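Local coordinates for cupin 2 conserved barrel domain protein (PDB 3RNS) that is of unknown function but belongs to the cupin superfamily, with two beta-barrel-like halves in one chain, probably a two-domain (bicupin) arrangement, at residues G184-D189 against F193-G198; I13-L18 against I39-L44. All blocks are in the same frame, centred on the assembly; numbering follows the deposited sequence.

Contact 1 of 2, residues G184-D189 against F193-G198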
loop_
_atom_site.group_PDB
_atom_site.type_symbol
_atom_site.label_atom_id
_atom_site.label_comp_id
_atom_site.label_asym_id
_atom_site.label_seq_id
_atom_site.Cartn_x
_atom_site.Cartn_y
_atom_site.Cartn_z
ATOM N N GLY A 184 4.377 4.185 -14.065
ATOM C CA GLY A 184 4.977 5.474 -13.746
ATOM C C GLY A 184 6.473 5.427 -13.753
ATOM O O GLY A 184 7.083 4.363 -13.546
ATOM N N LYS A 185 7.078 6.560 -14.058
ATOM C CA LYS A 185 8.518 6.661 -14.082
ATOM C C LYS A 185 8.975 7.429 -12.868
ATOM O O LYS A 185 8.660 8.624 -12.704
ATOM C CB LYS A 185 8.997 7.337 -15.333
ATOM C CG LYS A 185 10.508 7.458 -15.360
ATOM C CD LYS A 185 10.967 7.634 -16.788
ATOM C CE LYS A 185 12.454 7.900 -16.920
ATOM N NZ LYS A 185 12.689 8.890 -18.030
ATOM N N TYR A 186 9.674 6.755 -11.980
ATOM C CA TYR A 186 10.144 7.398 -10.751
ATOM C C TYR A 186 11.621 7.689 -10.810
ATOM O O TYR A 186 12.345 7.112 -11.607
ATOM C CB TYR A 186 9.856 6.522 -9.544
ATOM C CG TYR A 186 8.407 6.413 -9.227
ATOM C CD1 TYR A 186 7.842 7.170 -8.212
ATOM C CD2 TYR A 186 7.585 5.548 -9.940
ATOM C CE1 TYR A 186 6.495 7.056 -7.917
ATOM C CE2 TYR A 186 6.244 5.466 -9.671
ATOM C CZ TYR A 186 5.710 6.194 -8.658
ATOM O OH TYR A 186 4.356 6.093 -8.372
ATOM N N TYR A 187 12.045 8.683 -10.037
ATOM C CA TYR A 187 13.438 9.001 -9.910
ATOM C C TYR A 187 13.776 9.093 -8.437
ATOM O O TYR A 187 12.995 9.661 -7.632
ATOM C CB TYR A 187 13.791 10.333 -10.557
ATOM C CG TYR A 187 13.494 10.476 -12.044
ATOM C CD1 TYR A 187 14.501 10.383 -13.009
ATOM C CD2 TYR A 187 12.216 10.758 -12.473
ATOM C CE1 TYR A 187 14.204 10.556 -14.362
ATOM C CE2 TYR A 187 11.918 10.921 -13.786
ATOM C CZ TYR A 187 12.903 10.823 -14.736
ATOM O OH TYR A 187 12.504 10.995 -16.069
ATOM N N VAL A 188 14.927 8.535 -8.073
ATOM C CA VAL A 188 15.466 8.715 -6.723
ATOM C C VAL A 188 16.888 9.199 -6.890
ATOM O O VAL A 188 17.695 8.512 -7.499
ATOM C CB VAL A 188 15.422 7.407 -5.874
ATOM C CG1 VAL A 188 16.253 7.564 -4.558
ATOM C CG2 VAL A 188 13.965 7.051 -5.539
ATOM N N ASP A 189 17.155 10.391 -6.369
ATOM C CA ASP A 189 18.467 11.030 -6.466
ATOM C C ASP A 189 18.950 10.985 -7.932
ATOM O O ASP A 189 20.038 10.501 -8.233
ATOM C CB ASP A 189 19.419 10.305 -5.529
ATOM C CG ASP A 189 20.637 11.127 -5.161
ATOM O OD1 ASP A 189 20.705 12.335 -5.494
ATOM O OD2 ASP A 189 21.536 10.530 -4.515
ATOM N N PHE A 193 13.530 4.755 -12.870
ATOM C CA PHE A 193 13.073 3.386 -12.924
ATOM C C PHE A 193 11.570 3.439 -13.087
ATOM O O PHE A 193 10.889 4.410 -12.656
ATOM C CB PHE A 193 13.509 2.581 -11.681
ATOM C CG PHE A 193 13.107 3.202 -10.367
ATOM C CD1 PHE A 193 13.877 4.164 -9.782
ATOM C CD2 PHE A 193 11.973 2.790 -9.728
ATOM C CE1 PHE A 193 13.502 4.743 -8.581
ATOM C CE2 PHE A 193 11.600 3.324 -8.518
ATOM C CZ PHE A 193 12.356 4.335 -7.954
ATOM N N ILE A 194 11.074 2.450 -13.806
ATOM C CA ILE A 194 9.684 2.351 -14.097
ATOM C C ILE A 194 9.063 1.435 -13.061
ATOM O O ILE A 194 9.598 0.336 -12.775
ATOM C CB ILE A 194 9.424 1.669 -15.456
ATOM C CG1 ILE A 194 10.135 2.407 -16.579
ATOM C CG2 ILE A 194 7.914 1.507 -15.664
ATOM C CD1 ILE A 194 9.838 3.799 -16.645
ATOM N N VAL A 195 7.916 1.841 -12.542
ATOM C CA VAL A 195 7.088 1.004 -11.673
ATOM C C VAL A 195 5.768 0.756 -12.401
ATOM O O VAL A 195 5.059 1.698 -12.751
ATOM C CB VAL A 195 6.869 1.676 -10.326
ATOM C CG1 VAL A 195 6.071 0.763 -9.363
ATOM C CG2 VAL A 195 8.223 2.023 -9.733
ATOM N N LYS A 196 5.508 -0.510 -12.716
ATOM C CA LYS A 196 4.349 -0.907 -13.455
ATOM C C LYS A 196 3.195 -1.255 -12.557
ATOM O O LYS A 196 3.345 -1.374 -11.331
ATOM C CB LYS A 196 4.675 -2.105 -14.294
ATOM C CG LYS A 196 5.805 -1.844 -15.272
ATOM C CD LYS A 196 6.077 -3.148 -16.040
ATOM C CE LYS A 196 7.131 -2.974 -17.131
ATOM N NZ LYS A 196 7.030 -1.652 -17.840
ATOM N N LYS A 197 2.017 -1.392 -13.152
ATOM C CA LYS A 197 0.837 -1.742 -12.364
ATOM C C LYS A 197 1.130 -3.032 -11.585
ATOM O O LYS A 197 1.566 -4.002 -12.170
ATOM C CB LYS A 197 -0.385 -1.954 -13.273
ATOM C CG LYS A 197 -1.588 -2.437 -12.531
ATOM C CD LYS A 197 -2.691 -2.822 -13.492
ATOM C CE LYS A 197 -3.879 -3.380 -12.704
ATOM N NZ LYS A 197 -5.050 -3.511 -13.624
ATOM N N GLY A 198 0.799 -3.050 -10.294
ATOM C CA GLY A 198 1.051 -4.206 -9.436
ATOM C C GLY A 198 2.424 -4.171 -8.788
ATOM O O GLY A 198 2.714 -4.975 -7.931
#
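Two hydrogen-bonded pairs, Gly184 with Val195 and Tyr186 with Phe193, join these antiparallel strands. Gly184 N donates to Val195 O at 2.9 Å, and Val195 N to Gly184 O. The shortest bond runs from Tyr186 N to Phe193 O, 2.7 Å; Phe193 N answers to Tyr186 O, tilted 21° from that carbonyl's plane. Between them Lys185 faces Ile194 as a non-hydrogen-bonded pair. The strands form a beta hairpin of the cupin domain, at one margin of a four-stranded sheet, with side chains alternating between two faces. On the face of Tyr186, Phe193 and Val195 packing is apolar and leads to Val177, Val179 and Ala201. Phe193 takes the crowded position between its backbone N and carbonyl carbon (chi1 54°), swinging the ring over the neighbouring strand. There Tyr186 CB lies over one face, a CH-pi contact 4.0 Å from the centroid, while Val188 CG2 meets the edge in plane, 3.8 Å from Phe193 CE1. Without the ring, as with an alanine here, Tyr186 CB and Val188 CG2 would probably lose the apolar surface they share. Val195 CG2 touches Tyr186 CD2 at 3.6 Å; a slim branched residue suits this place beside a large ring. On the other face, Ile194 CD1 lies against the aliphatic stem of Lys185, whose NZ hydrogen-bonds Tyr187 OH and forms a salt bridge with Glu214; Tyr187 OH is also bonded to Glu212.

Contact 2 of 2, residues I13-L18 against I39-L44. With ACT (acetate ion), chain B.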
loop_
_atom_site.group_PDB
_atom_site.type_symbol
_atom_site.label_atom_id
_atom_site.label_comp_id
_atom_site.label_asym_id
_atom_site.label_seq_id
_atom_site.Cartn_x
_atom_site.Cartn_y
_atom_site.Cartn_z
ATOM N N ILE A 13 9.470 -3.599 -7.250
ATOM C CA ILE A 13 9.296 -4.906 -6.660
ATOM C C ILE A 13 7.856 -5.328 -6.837
ATOM O O ILE A 13 6.938 -4.550 -6.550
ATOM C CB ILE A 13 9.586 -4.889 -5.107
ATOM C CG1 ILE A 13 11.016 -4.393 -4.845
ATOM C CG2 ILE A 13 9.383 -6.334 -4.502
ATOM C CD1 ILE A 13 11.236 -3.740 -3.467
ATOM N N ASN A 14 7.661 -6.550 -7.306
ATOM C CA ASN A 14 6.342 -7.113 -7.422
ATOM C C ASN A 14 5.961 -7.915 -6.152
ATOM O O ASN A 14 6.417 -9.030 -5.985
ATOM C CB ASN A 14 6.291 -7.976 -8.669
ATOM C CG ASN A 14 4.975 -8.671 -8.874
ATOM O OD1 ASN A 14 4.011 -8.493 -8.146
ATOM N ND2 ASN A 14 4.961 -9.568 -9.867
ATOM N N PHE A 15 5.095 -7.353 -5.297
ATOM C CA PHE A 15 4.747 -8.025 -4.011
ATOM C C PHE A 15 4.048 -9.333 -4.242
ATOM O O PHE A 15 4.222 -10.263 -3.469
ATOM C CB PHE A 15 3.896 -7.113 -3.101
ATOM C CG PHE A 15 4.664 -5.951 -2.536
ATOM C CD1 PHE A 15 6.046 -5.927 -2.570
ATOM C CD2 PHE A 15 4.008 -4.884 -1.960
ATOM C CE1 PHE A 15 6.758 -4.886 -1.984
ATOM C CE2 PHE A 15 4.708 -3.851 -1.392
ATOM C CZ PHE A 15 6.074 -3.836 -1.403
ATOM N N ASN A 16 3.292 -9.425 -5.339
ATOM C CA ASN A 16 2.691 -10.687 -5.671
ATOM C C ASN A 16 3.724 -11.856 -5.828
ATOM O O ASN A 16 3.467 -13.007 -5.469
ATOM C CB ASN A 16 1.778 -10.549 -6.915
ATOM C CG ASN A 16 0.433 -11.185 -6.668
ATOM O OD1 ASN A 16 0.331 -12.318 -6.104
ATOM N ND2 ASN A 16 -0.627 -10.404 -6.944
ATOM N N ARG A 17 4.912 -11.532 -6.303
ATOM C CA ARG A 17 5.963 -12.505 -6.441
ATOM C C ARG A 17 6.759 -12.572 -5.143
ATOM O O ARG A 17 7.320 -13.603 -4.828
ATOM C CB ARG A 17 6.907 -12.084 -7.603
ATOM C CG ARG A 17 8.084 -12.928 -7.789
ATOM C CD ARG A 17 7.598 -14.353 -8.226
ATOM N NE ARG A 17 8.709 -15.279 -8.370
ATOM C CZ ARG A 17 9.276 -15.955 -7.390
ATOM N NH1 ARG A 17 8.861 -15.861 -6.129
ATOM N NH2 ARG A 17 10.268 -16.755 -7.680
ATOM N N LEU A 18 6.880 -11.453 -4.434
ATOM C CA LEU A 18 7.757 -11.406 -3.233
ATOM C C LEU A 18 7.221 -12.282 -2.145
ATOM O O LEU A 18 7.974 -12.922 -1.458
ATOM C CB LEU A 18 7.909 -10.002 -2.684
ATOM C CG LEU A 18 8.934 -9.812 -1.548
ATOM C CD1 LEU A 18 10.407 -10.175 -1.911
ATOM C CD2 LEU A 18 8.858 -8.401 -1.146
ATOM N N ILE A 39 4.723 -1.023 7.975
ATOM C CA ILE A 39 4.059 -1.599 6.834
ATOM C C ILE A 39 4.508 -3.060 6.778
ATOM O O ILE A 39 5.720 -3.313 6.827
ATOM C CB ILE A 39 4.476 -0.967 5.482
ATOM C CG1 ILE A 39 4.200 0.546 5.406
ATOM C CG2 ILE A 39 3.700 -1.621 4.350
ATOM C CD1 ILE A 39 4.681 1.221 4.026
ATOM N N SER A 40 3.542 -3.979 6.695
ATOM C CA SER A 40 3.817 -5.396 6.556
ATOM C C SER A 40 3.033 -5.951 5.398
ATOM O O SER A 40 2.010 -5.362 5.025
ATOM C CB SER A 40 3.437 -6.147 7.842
ATOM O OG SER A 40 4.390 -5.846 8.824
ATOM N N LEU A 41 3.518 -7.074 4.852
ATOM C CA LEU A 41 2.806 -7.889 3.893
ATOM C C LEU A 41 2.373 -9.242 4.487
ATOM O O LEU A 41 3.080 -9.842 5.306
ATOM C CB LEU A 41 3.683 -8.136 2.664
ATOM C CG LEU A 41 4.330 -6.955 1.968
ATOM C CD1 LEU A 41 5.130 -7.570 0.905
ATOM C CD2 LEU A 41 3.235 -5.993 1.351
ATOM N N PHE A 42 1.187 -9.690 4.077
ATOM C CA PHE A 42 0.618 -10.984 4.423
ATOM C C PHE A 42 0.200 -11.751 3.201
ATOM O O PHE A 42 -0.352 -11.157 2.254
ATOM C CB PHE A 42 -0.627 -10.785 5.285
ATOM C CG PHE A 42 -0.327 -10.394 6.702
ATOM C CD1 PHE A 42 -0.072 -9.087 7.033
ATOM C CD2 PHE A 42 -0.263 -11.352 7.690
ATOM C CE1 PHE A 42 0.220 -8.747 8.341
ATOM C CE2 PHE A 42 0.014 -11.012 9.019
ATOM C CZ PHE A 42 0.249 -9.707 9.328
ATOM N N SER A 43 0.459 -13.061 3.192
ATOM C CA SER A 43 -0.179 -13.977 2.235
ATOM C C SER A 43 -0.828 -15.098 3.007
ATOM O O SER A 43 -0.158 -15.786 3.788
ATOM C CB SER A 43 0.855 -14.532 1.252
ATOM O OG SER A 43 0.292 -15.466 0.357
ATOM N N LEU A 44 -2.143 -15.243 2.853
ATOM C CA LEU A 44 -2.918 -16.255 3.540
ATOM C C LEU A 44 -3.391 -17.301 2.550
ATOM O O LEU A 44 -3.993 -16.963 1.545
ATOM C CB LEU A 44 -4.172 -15.641 4.166
ATOM C CG LEU A 44 -4.079 -14.774 5.396
ATOM C CD1 LEU A 44 -3.357 -13.476 5.053
ATOM C CD2 LEU A 44 -5.513 -14.503 5.928
HETATM C C ACT B . 3.913 -8.250 11.390
HETATM O O ACT B . 4.029 -9.155 12.274
HETATM O OXT ACT B . 4.781 -8.262 10.497
HETATM C CH3 ACT B . 2.801 -7.247 11.419
#
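In the N-terminal half of the protein, whose two antiparallel sheets are consistent with a cupin-type beta barrel, a short helical turn, 15-18, packs through Phe15 and Leu18 against Leu41 of strand 37-44. The meeting is wholly apolar and Leu41 is its hub. Its CG stands opposite the carbonyl carbon, beside the backbone N (chi1 -51°), and the forked end reaches the ring of Phe15, the two side chains crossing at about a right angle. Both methyls are used. CD1 of Leu41 sits over one face of the Phe15 ring, 3.9 Å from the centroid and 15° off the normal, a CH-pi contact displaced toward the rim near Phe15 CG. The other methyl, Leu41 CD2, comes to 3.6 Å from Phe15 CD2, so the fork spans one flank of the ring. A leucine suits this place because its two branches can meet a flat aromatic surface at two points. Leu18, one turn on from Phe15, adds a lighter contact, its CD2 lying 4.3 Å from Leu41 CD1. Phe64 of strand 59-65 touches both Phe15 and Leu41, while Ile31 meets Phe15 and Ile104 meets Leu41, continuing the hydrophobic packing around the pair.

The turn that presents Phe15 starts at Asn14, a fitting N-cap residue because its short side chain can fold forward over the start of the helix to an N-H that has no helical acceptor. Asn14 OD1 accepts a weak capping bond from Asn16 N, and Asn14 O takes bonds from both Arg17 N and Leu18 N. Next to Leu41 in the strand, Ser40 does not face the helix; its OG donates to OXT of an acetate ion, probably from the crystallisation liquor, at 3.0 Å.

How the contacts relate
From the N terminus the chain first makes strand 13-14, which pairs through Ile13 with Ser200 in the sheet of the C-terminal half, then turns into helix 15-18. Contact 2 closes a loop of 20 residues, spanning strand 26-33, when strand 37-44 returns beside that helix. The chain then builds the rest of the first half, and contact 1 follows much later as a tight hairpin with three residues between its segments. The contacts are in series, neither nested nor crossed, with centres about 18 Å apart. They nevertheless touch: Gly198 O lies 3.8 Å from Asn14 OD1, plain packing where segment 13-18 passes between the two halves.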